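Local coordinates for protein nucleoporin NUP82 (Chaetomium thermophilum, PDB 5CWW) that probably serves as a structural component of the nuclear pore complex and as a docking site for transport factors, this chain being its N-terminal beta-propeller domain, at residues I49-T54 with T566-P571; H181-N186 with Q290-P295; E195-R200 with M252-A257; N421-N426 with R521-L526. All blocks are in the same frame, centred on the assembly; numbering follows the deposited sequence.

Interaction 1 (I49-T54 with T566-P571); sequences IARRGT and TSIDDP
R51 lies against I568 with the two side chains running past each other in opposite directions. The arginine leaves its backbone with CG wedged between the N and the carbonyl carbon (chi1 67°), and its extended start carries CD to the T566 methyl and I568; the bend at chi3 (-75°) turns NE and the guanidinium so that one face meets I568. R51 NE comes within 3.5 Å of I568 CG1, and the CA of I568 stands over the centre of that face. Further back, R51 CD presses on T566 CG2 at 3.4 Å. Charge plays little part across the strands: the R51 head is turned back on its own segment, where NH2 donates to G53 O at 2.7 Å, the acceptor tilted out of the guanidinium plane, while the bond from NE is weak. With an alanine here, I568 and the T566 methyl would probably lose their apolar cover and G53 O the NH2 donor. At the two ends, I49 CG2 meets T566 OG1 at 3.5 Å, and T54 CG2 sits 3.1 Å from D570 OD1. The polar ends of this last pair look elsewhere, T54 OG1 to D68 and D570 OD2 to the backbone of D572 and L573. The strand axes are 7.9 Å apart and 22° from parallel, too far for backbone pairing, so the join of the first and last sheets is mainly side-chain packing, as where a beta-propeller ring closes. I49 and I568 also pack on strand 576-580, R51 on strand 55-60, and T54 and I568 on helix 69-77.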
# COMPACT_ATOMS: atom_id res chain seq x y z
N ILE B 49 -1.82 -3.01 -18.38
CA ILE B 49 -0.96 -2.34 -19.36
C ILE B 49 0.24 -1.71 -18.66
O ILE B 49 0.09 -0.99 -17.66
CB ILE B 49 -1.71 -1.26 -20.16
CG1 ILE B 49 -2.90 -1.88 -20.90
CG2 ILE B 49 -0.77 -0.59 -21.16
CD1 ILE B 49 -3.79 -0.87 -21.61
N ALA B 50 1.42 -1.98 -19.19
CA ALA B 50 2.66 -1.38 -18.72
C ALA B 50 3.47 -0.92 -19.92
O ALA B 50 3.20 -1.35 -21.04
CB ALA B 50 3.46 -2.36 -17.87
N ARG B 51 4.46 -0.05 -19.70
CA ARG B 51 5.20 0.54 -20.81
C ARG B 51 6.65 0.87 -20.48
O ARG B 51 7.03 1.01 -19.32
CB ARG B 51 4.51 1.83 -21.27
CG ARG B 51 4.56 2.95 -20.24
CD ARG B 51 4.06 4.25 -20.82
NE ARG B 51 5.03 4.87 -21.72
CZ ARG B 51 5.96 5.76 -21.36
NH1 ARG B 51 6.07 6.15 -20.10
NH2 ARG B 51 6.78 6.26 -22.28
N ARG B 52 7.43 1.01 -21.54
CA ARG B 52 8.76 1.60 -21.47
C ARG B 52 9.01 2.29 -22.80
O ARG B 52 8.95 1.65 -23.85
CB ARG B 52 9.83 0.54 -21.16
CG ARG B 52 9.91 -0.61 -22.15
CD ARG B 52 10.98 -1.61 -21.76
NE ARG B 52 11.26 -2.57 -22.82
CZ ARG B 52 12.21 -3.49 -22.77
NH1 ARG B 52 12.99 -3.59 -21.70
NH2 ARG B 52 12.39 -4.32 -23.79
N GLY B 53 9.27 3.59 -22.76
CA GLY B 53 9.36 4.38 -23.97
C GLY B 53 8.08 4.22 -24.78
O GLY B 53 6.98 4.46 -24.26
N THR B 54 8.21 3.80 -26.03
CA THR B 54 7.06 3.59 -26.90
C THR B 54 6.60 2.13 -26.92
O THR B 54 5.63 1.79 -27.59
CB THR B 54 7.37 4.03 -28.35
OG1 THR B 54 8.52 3.32 -28.83
CG2 THR B 54 7.64 5.52 -28.40
N THR B 566 -2.57 4.48 -18.90
CA THR B 566 -1.12 4.57 -19.01
C THR B 566 -0.75 5.82 -19.81
O THR B 566 -1.05 5.92 -21.00
CB THR B 566 -0.53 3.33 -19.70
OG1 THR B 566 -0.98 2.15 -19.02
CG2 THR B 566 0.99 3.38 -19.68
N SER B 567 -0.12 6.77 -19.13
CA SER B 567 0.25 8.03 -19.76
C SER B 567 1.56 7.90 -20.53
O SER B 567 2.54 7.35 -20.02
CB SER B 567 0.37 9.14 -18.71
OG SER B 567 0.55 10.40 -19.33
N ILE B 568 1.57 8.41 -21.76
CA ILE B 568 2.74 8.36 -22.62
C ILE B 568 3.00 9.72 -23.26
O ILE B 568 2.08 10.34 -23.79
CB ILE B 568 2.59 7.30 -23.73
CG1 ILE B 568 2.05 6.00 -23.12
CG2 ILE B 568 3.92 7.10 -24.45
CD1 ILE B 568 2.11 4.78 -24.03
N ASP B 569 4.24 10.18 -23.19
CA ASP B 569 4.63 11.45 -23.79
C ASP B 569 5.89 11.26 -24.63
O ASP B 569 7.00 11.47 -24.15
CB ASP B 569 4.87 12.52 -22.72
CG ASP B 569 5.20 13.88 -23.31
OD1 ASP B 569 4.69 14.19 -24.40
OD2 ASP B 569 5.97 14.63 -22.68
N ASP B 570 5.69 10.86 -25.88
CA ASP B 570 6.78 10.61 -26.80
C ASP B 570 6.90 11.77 -27.80
O ASP B 570 5.88 12.32 -28.22
CB ASP B 570 6.56 9.29 -27.54
CG ASP B 570 7.63 9.01 -28.57
OD1 ASP B 570 8.66 8.41 -28.21
OD2 ASP B 570 7.44 9.40 -29.75
N PRO B 571 8.13 12.15 -28.18
CA PRO B 571 8.29 13.26 -29.12
C PRO B 571 7.73 12.96 -30.52
O PRO B 571 7.31 13.89 -31.20
CB PRO B 571 9.81 13.45 -29.18
CG PRO B 571 10.39 12.16 -28.72
CD PRO B 571 9.43 11.67 -27.68

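Interaction 2 (H181-N186 with Q290-P295); sequences HPLGVN and QRWTPP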
# COMPACT_ATOMS: atom_id res chain seq x y z
N HIS B 181 11.12 -0.24 -5.08
CA HIS B 181 11.62 0.76 -4.14
C HIS B 181 12.37 1.86 -4.88
O HIS B 181 13.26 1.57 -5.67
CB HIS B 181 12.53 0.11 -3.09
CG HIS B 181 12.68 0.93 -1.85
ND1 HIS B 181 13.30 2.17 -1.83
CD2 HIS B 181 12.27 0.71 -0.58
CE1 HIS B 181 13.27 2.66 -0.61
NE2 HIS B 181 12.65 1.79 0.17
N PRO B 182 12.00 3.14 -4.64
CA PRO B 182 12.64 4.26 -5.34
C PRO B 182 14.16 4.31 -5.17
O PRO B 182 14.85 4.89 -6.01
CB PRO B 182 12.01 5.49 -4.68
CG PRO B 182 10.73 5.02 -4.12
CD PRO B 182 10.93 3.59 -3.73
N LEU B 183 14.67 3.71 -4.10
CA LEU B 183 16.08 3.79 -3.76
C LEU B 183 16.78 2.44 -3.89
O LEU B 183 17.92 2.28 -3.47
CB LEU B 183 16.25 4.32 -2.33
CG LEU B 183 15.55 5.65 -2.04
CD1 LEU B 183 15.78 6.05 -0.58
CD2 LEU B 183 16.03 6.75 -2.98
N GLY B 184 16.08 1.46 -4.47
CA GLY B 184 16.64 0.14 -4.65
C GLY B 184 17.81 0.13 -5.61
O GLY B 184 17.76 0.77 -6.66
N VAL B 185 18.87 -0.60 -5.25
CA VAL B 185 20.05 -0.73 -6.11
C VAL B 185 19.64 -1.31 -7.47
O VAL B 185 18.95 -2.32 -7.53
CB VAL B 185 21.12 -1.62 -5.47
CG1 VAL B 185 22.36 -1.71 -6.36
CG2 VAL B 185 21.50 -1.09 -4.09
N ASN B 186 20.05 -0.64 -8.54
CA ASN B 186 19.73 -1.06 -9.91
C ASN B 186 18.22 -1.14 -10.18
O ASN B 186 17.80 -1.72 -11.18
CB ASN B 186 20.37 -2.42 -10.22
CG ASN B 186 21.88 -2.39 -10.13
OD1 ASN B 186 22.51 -1.40 -10.47
ND2 ASN B 186 22.47 -3.49 -9.67
N GLN B 290 18.13 -3.82 2.41
CA GLN B 290 19.43 -3.97 3.07
C GLN B 290 20.47 -3.03 2.48
O GLN B 290 21.36 -2.55 3.18
CB GLN B 290 19.93 -5.41 2.96
CG GLN B 290 19.09 -6.41 3.72
CD GLN B 290 19.66 -7.81 3.67
OE1 GLN B 290 19.77 -8.48 4.70
NE2 GLN B 290 20.01 -8.28 2.48
N ARG B 291 20.35 -2.77 1.18
CA ARG B 291 21.24 -1.86 0.48
C ARG B 291 20.41 -0.90 -0.36
O ARG B 291 19.39 -1.30 -0.93
CB ARG B 291 22.23 -2.64 -0.38
CG ARG B 291 23.40 -3.22 0.40
CD ARG B 291 24.18 -4.23 -0.43
NE ARG B 291 23.63 -5.57 -0.32
CZ ARG B 291 23.96 -6.46 0.62
NH1 ARG B 291 24.85 -6.15 1.55
NH2 ARG B 291 23.39 -7.66 0.62
N TRP B 292 20.85 0.35 -0.45
CA TRP B 292 20.06 1.38 -1.12
C TRP B 292 20.94 2.44 -1.79
O TRP B 292 22.10 2.63 -1.41
CB TRP B 292 19.11 2.05 -0.12
CG TRP B 292 19.80 2.63 1.09
CD1 TRP B 292 20.48 1.96 2.05
CD2 TRP B 292 19.84 4.02 1.46
NE1 TRP B 292 20.96 2.83 3.00
CE2 TRP B 292 20.58 4.10 2.66
CE3 TRP B 292 19.34 5.19 0.89
CZ2 TRP B 292 20.82 5.31 3.30
CZ3 TRP B 292 19.58 6.39 1.53
CH2 TRP B 292 20.32 6.45 2.72
N THR B 293 20.37 3.10 -2.79
CA THR B 293 21.07 4.10 -3.59
C THR B 293 20.31 5.43 -3.54
O THR B 293 19.25 5.55 -4.14
CB THR B 293 21.22 3.66 -5.05
OG1 THR B 293 22.00 2.46 -5.11
CG2 THR B 293 21.89 4.75 -5.89
N PRO B 294 20.85 6.43 -2.81
CA PRO B 294 20.21 7.74 -2.77
C PRO B 294 20.72 8.68 -3.86
O PRO B 294 21.88 8.55 -4.26
CB PRO B 294 20.58 8.26 -1.39
CG PRO B 294 21.94 7.69 -1.16
CD PRO B 294 21.97 6.34 -1.86
N PRO B 295 19.88 9.62 -4.32
CA PRO B 295 20.43 10.66 -5.19
C PRO B 295 21.35 11.58 -4.38
O PRO B 295 21.18 11.66 -3.17
CB PRO B 295 19.19 11.39 -5.70
CG PRO B 295 18.16 11.15 -4.66
CD PRO B 295 18.44 9.79 -4.10
O HOH W 1 18.26 -2.40 -3.01
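R291 opens the contact with its backbone and the root of its side chain: V185 CG2 rests 4.1 Å from R291 CB, while the arginine's far end leads away. A water joins the same two residues, accepting from V185 N at 2.9 Å and donating to R291 O at 2.6 Å. At W292 the indole is an apolar partner of L183. These two side chains lie next to each other and point the same way, and L183 CD1 approaches W292 CE3 to 3.9 Å; the indole NE1 is held by T358 O. T293 supplies the direct hydrogen bond, its N donating to L183 O at 2.7 Å with an angle of 169° at the hydrogen. The T293 and V185 side chains cross at about a right angle, T293 OG1 lying 3.7 Å from V185 CG2; the hydroxyl also has a weak bond to E355 O. Chi1 of V185 near 180° puts CG2 beside the backbone N, and that branch touches R291 and T293. Beyond P294, the ring of P295 closes the contact, its CD lying 4.0 Å from L183 CD2. In the first segment, L183 is presented by a type I turn from H181 to G184. H181 ND1 takes the L183 N-H within 1° of the imidazole plane, and H181 NE2 bonds to L287 O, which should fix the ring's rotation. The loop carrying this turn joins strands 175-180 and 189-194, neighbours in one antiparallel sheet; strand 291-292 edges another sheet beside strand 354-358, on which V185 and T293 pack. Helix 298-315 closes over L183 and P294 through L298 and I299.

Interaction 3 (E195-R200 with M252-A257); sequences EDAIVR and MEVAAA
E195 O is gripped by two consecutive residues of the other segment. V254 N donates to it at 2.9 Å, nearly straight at 165°, in the carbonyl plane and on a lone pair, and E253 CA adds a C-H...O contact to E195 O at 3.3 Å. A197, in left-handed backbone conformation, turns its methyl toward V254: A197 CB lies 3.7 Å from V254 CG2, which also touches A197 CA. Chi1 near 180° in V254 sets CG2 beside its own backbone N, next to the bond just described. The E195 and E253 side chains run alongside each other with like-charged oxygens near, E195 OE2 to E253 OE1 4.1 Å. The closeness is probably eased by their partners: T277 OG1 bonds E253 OE2, and a water donates to both E195 OE2 (3.1 Å) and V254 O (2.8 Å). Strands 198-203 and 254-258 belong to successive four-stranded sheets, as in neighbouring propeller blades. V254 also packs on V193 of strand 189-194 and M276 of strand 272-276, while L221 at the start of helix 221-225 lies against A197 and M252, and a basic side chain of another protein chain packs on M252.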
# COMPACT_ATOMS: atom_id res chain seq x y z
N GLU B 195 -3.18 -8.57 1.25
CA GLU B 195 -4.40 -8.14 1.92
C GLU B 195 -4.27 -8.17 3.44
O GLU B 195 -4.78 -7.28 4.12
CB GLU B 195 -5.59 -9.01 1.51
CG GLU B 195 -6.21 -8.63 0.18
CD GLU B 195 -7.50 -9.38 -0.09
OE1 GLU B 195 -7.66 -10.51 0.44
OE2 GLU B 195 -8.37 -8.84 -0.81
N ASP B 196 -3.59 -9.18 3.97
CA ASP B 196 -3.45 -9.31 5.41
C ASP B 196 -2.26 -8.49 5.92
O ASP B 196 -1.69 -8.78 6.97
CB ASP B 196 -3.31 -10.79 5.81
CG ASP B 196 -2.06 -11.44 5.26
OD1 ASP B 196 -1.50 -10.94 4.26
OD2 ASP B 196 -1.64 -12.48 5.81
N ALA B 197 -1.91 -7.46 5.16
CA ALA B 197 -0.99 -6.41 5.61
C ALA B 197 0.39 -6.93 5.99
O ALA B 197 0.96 -6.51 7.00
CB ALA B 197 -1.61 -5.66 6.80
N ILE B 198 0.92 -7.84 5.19
CA ILE B 198 2.31 -8.25 5.34
C ILE B 198 3.15 -7.57 4.26
O ILE B 198 2.89 -7.73 3.07
CB ILE B 198 2.48 -9.77 5.27
CG1 ILE B 198 1.69 -10.43 6.40
CG2 ILE B 198 3.94 -10.15 5.37
CD1 ILE B 198 1.45 -11.90 6.21
N VAL B 199 4.16 -6.82 4.70
CA VAL B 199 5.04 -6.09 3.80
C VAL B 199 6.33 -6.88 3.62
O VAL B 199 6.98 -7.24 4.59
CB VAL B 199 5.36 -4.68 4.34
CG1 VAL B 199 6.30 -3.93 3.40
CG2 VAL B 199 4.07 -3.88 4.54
N ARG B 200 6.68 -7.14 2.36
CA ARG B 200 7.87 -7.92 2.06
C ARG B 200 8.76 -7.22 1.05
O ARG B 200 8.32 -6.85 -0.04
CB ARG B 200 7.47 -9.31 1.54
CG ARG B 200 7.14 -10.30 2.64
CD ARG B 200 6.75 -11.65 2.08
NE ARG B 200 5.31 -11.73 1.83
CZ ARG B 200 4.43 -12.37 2.59
NH1 ARG B 200 4.82 -13.02 3.68
NH2 ARG B 200 3.15 -12.36 2.26
N MET B 252 -7.62 -3.99 8.92
CA MET B 252 -6.30 -3.84 8.31
C MET B 252 -6.20 -4.66 7.03
O MET B 252 -5.13 -5.14 6.67
CB MET B 252 -5.21 -4.24 9.30
CG MET B 252 -5.07 -3.28 10.48
SD MET B 252 -3.60 -3.56 11.49
CE MET B 252 -2.32 -2.94 10.40
N GLU B 253 -7.33 -4.82 6.35
CA GLU B 253 -7.32 -5.39 5.01
C GLU B 253 -6.78 -4.33 4.05
O GLU B 253 -7.40 -3.28 3.88
CB GLU B 253 -8.72 -5.84 4.58
CG GLU B 253 -8.76 -6.53 3.23
CD GLU B 253 -10.17 -6.81 2.76
OE1 GLU B 253 -10.52 -8.00 2.60
OE2 GLU B 253 -10.94 -5.85 2.55
N VAL B 254 -5.64 -4.60 3.43
CA VAL B 254 -4.99 -3.61 2.57
C VAL B 254 -5.69 -3.51 1.22
O VAL B 254 -5.98 -4.52 0.58
CB VAL B 254 -3.51 -3.95 2.35
CG1 VAL B 254 -2.83 -2.88 1.49
CG2 VAL B 254 -2.78 -4.08 3.68
N ALA B 255 -5.95 -2.27 0.80
CA ALA B 255 -6.50 -1.99 -0.52
C ALA B 255 -5.38 -1.72 -1.51
O ALA B 255 -5.40 -2.21 -2.63
CB ALA B 255 -7.46 -0.82 -0.46
N ALA B 256 -4.40 -0.93 -1.09
CA ALA B 256 -3.26 -0.61 -1.94
C ALA B 256 -2.14 0.05 -1.14
O ALA B 256 -2.36 0.58 -0.05
CB ALA B 256 -3.69 0.29 -3.09
N ALA B 257 -0.94 0.03 -1.71
CA ALA B 257 0.21 0.67 -1.11
C ALA B 257 1.06 1.32 -2.20
O ALA B 257 1.05 0.87 -3.34
CB ALA B 257 1.03 -0.33 -0.33
O HOH W 2 -7.93 -5.80 -0.99

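Interaction 4 (N421-N426 with R521-L526); sequences NGLSLN and RLESEL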
# COMPACT_ATOMS: atom_id res chain seq x y z
N ASN B 421 10.59 20.81 -9.48
CA ASN B 421 9.98 21.98 -8.86
C ASN B 421 8.49 21.77 -8.61
O ASN B 421 7.75 21.40 -9.51
CB ASN B 421 10.18 23.22 -9.74
CG ASN B 421 9.71 24.49 -9.08
OD1 ASN B 421 9.69 24.60 -7.85
ND2 ASN B 421 9.32 25.47 -9.89
N GLY B 422 8.07 21.99 -7.37
CA GLY B 422 6.69 21.76 -6.98
C GLY B 422 6.43 22.15 -5.54
O GLY B 422 6.98 23.13 -5.05
N LEU B 423 5.59 21.38 -4.86
CA LEU B 423 5.17 21.70 -3.50
C LEU B 423 6.04 21.02 -2.45
O LEU B 423 6.30 19.82 -2.52
CB LEU B 423 3.71 21.29 -3.29
CG LEU B 423 3.07 21.68 -1.95
CD1 LEU B 423 2.94 23.19 -1.83
CD2 LEU B 423 1.72 21.01 -1.79
N SER B 424 6.47 21.80 -1.46
CA SER B 424 7.31 21.28 -0.38
C SER B 424 6.49 20.52 0.67
O SER B 424 6.81 20.56 1.85
CB SER B 424 8.07 22.43 0.28
OG SER B 424 7.18 23.42 0.77
N LEU B 425 5.45 19.83 0.22
CA LEU B 425 4.61 19.02 1.10
C LEU B 425 4.18 17.76 0.39
O LEU B 425 3.93 17.77 -0.82
CB LEU B 425 3.37 19.80 1.54
CG LEU B 425 3.52 21.10 2.32
CD1 LEU B 425 2.17 21.79 2.41
CD2 LEU B 425 4.08 20.86 3.71
N ASN B 426 4.08 16.66 1.13
CA ASN B 426 3.49 15.45 0.59
C ASN B 426 2.01 15.67 0.33
O ASN B 426 1.32 16.30 1.14
CB ASN B 426 3.69 14.26 1.53
CG ASN B 426 5.15 14.00 1.85
OD1 ASN B 426 5.95 13.73 0.95
ND2 ASN B 426 5.49 14.07 3.13
N ARG B 521 0.96 27.86 -6.37
CA ARG B 521 0.56 29.08 -5.67
C ARG B 521 0.77 28.93 -4.17
O ARG B 521 1.15 29.89 -3.49
CB ARG B 521 -0.90 29.44 -5.96
CG ARG B 521 -1.20 29.73 -7.42
CD ARG B 521 -2.58 30.35 -7.58
NE ARG B 521 -3.20 30.02 -8.86
CZ ARG B 521 -2.93 30.64 -10.01
NH1 ARG B 521 -2.05 31.63 -10.05
NH2 ARG B 521 -3.55 30.26 -11.12
N LEU B 522 0.53 27.73 -3.65
CA LEU B 522 0.73 27.48 -2.23
C LEU B 522 2.22 27.54 -1.91
O LEU B 522 2.62 28.14 -0.92
CB LEU B 522 0.15 26.13 -1.82
CG LEU B 522 0.39 25.73 -0.36
CD1 LEU B 522 -0.08 26.82 0.61
CD2 LEU B 522 -0.30 24.40 -0.03
N GLU B 523 3.03 26.90 -2.75
CA GLU B 523 4.47 26.87 -2.53
C GLU B 523 5.08 28.27 -2.56
O GLU B 523 5.98 28.58 -1.78
CB GLU B 523 5.16 25.98 -3.57
CG GLU B 523 6.68 25.92 -3.45
CD GLU B 523 7.15 25.33 -2.13
OE1 GLU B 523 6.35 24.66 -1.46
OE2 GLU B 523 8.32 25.55 -1.76
N SER B 524 4.59 29.11 -3.47
CA SER B 524 5.10 30.47 -3.58
C SER B 524 4.79 31.25 -2.30
O SER B 524 5.61 32.04 -1.84
CB SER B 524 4.49 31.19 -4.79
OG SER B 524 3.09 31.34 -4.65
N GLU B 525 3.62 31.01 -1.73
CA GLU B 525 3.26 31.63 -0.46
C GLU B 525 4.14 31.12 0.68
O GLU B 525 4.50 31.87 1.58
CB GLU B 525 1.79 31.39 -0.14
CG GLU B 525 1.29 32.22 1.04
CD GLU B 525 1.51 33.71 0.83
OE1 GLU B 525 1.38 34.18 -0.32
OE2 GLU B 525 1.83 34.41 1.82
N LEU B 526 4.48 29.83 0.64
CA LEU B 526 5.37 29.25 1.64
C LEU B 526 6.77 29.85 1.54
O LEU B 526 7.47 29.98 2.54
CB LEU B 526 5.43 27.73 1.50
CG LEU B 526 4.16 26.96 1.88
CD1 LEU B 526 4.26 25.50 1.44
CD2 LEU B 526 3.90 27.05 3.38
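S424 holds the carboxylate of E523 through two hydrogen bonds to the same oxygen. The hydroxyl, S424 OG, donates to the syn lone pair of E523 OE1 at 2.7 Å, and the backbone S424 N donates to E523 OE1 at 2.9 Å from well above the carboxylate plane (57° out of it). The glutamate gets there by a bend at chi2 (62°), which folds its end toward the loop; its other oxygen, OE2, has a weak bond to Q527. A basic side chain of another protein chain also bonds S424 OG, so positive charge close by may help stabilise the buried carboxylate as an anion. A lysine in place of E523 would probably leave S424 N without its acceptor and put a second positive group near that basic side chain. Apolar packing accompanies the polar grip. L423 CD1 touches both helix leucines, 3.9 Å from L522 CG and 4.2 Å from L526 CD1. More loosely, L425 CD1 reaches L522 CD2 at 4.3 Å. Apolar side chains of another protein chain pack on L522 and L526 as well. Helix 518-526 lies in the insertion between adjacent strands 509-514 and 548-554, and the loop joins strands 389-395 and 427-432; this is a beta-propeller elaborated by a helical insertion, with one sheet's connecting loop docked on the helix inserted in the next.

Interaction 1 brings together segments 512 residues apart, so the other three all fall between them in sequence. Interaction 3 lies within the span bridged by interaction 2, and interaction 4 follows both. In space the closest pair is interactions 2 and 3, with centres 22 Å apart and nearest atoms about 9 Å; interactions 3 and 4 are the most distant, 31 Å between centres. Interactions 1 and 3 sit on opposite sides of the chain's centre, 28 Å between centres. None touches another, consistent with separate joints round a propeller. Residues of other protein chains reach interaction 3 (at one residue) and interaction 4 (at five), whereas no other protein chain of the assembly touches the segments of interactions 1 and 2.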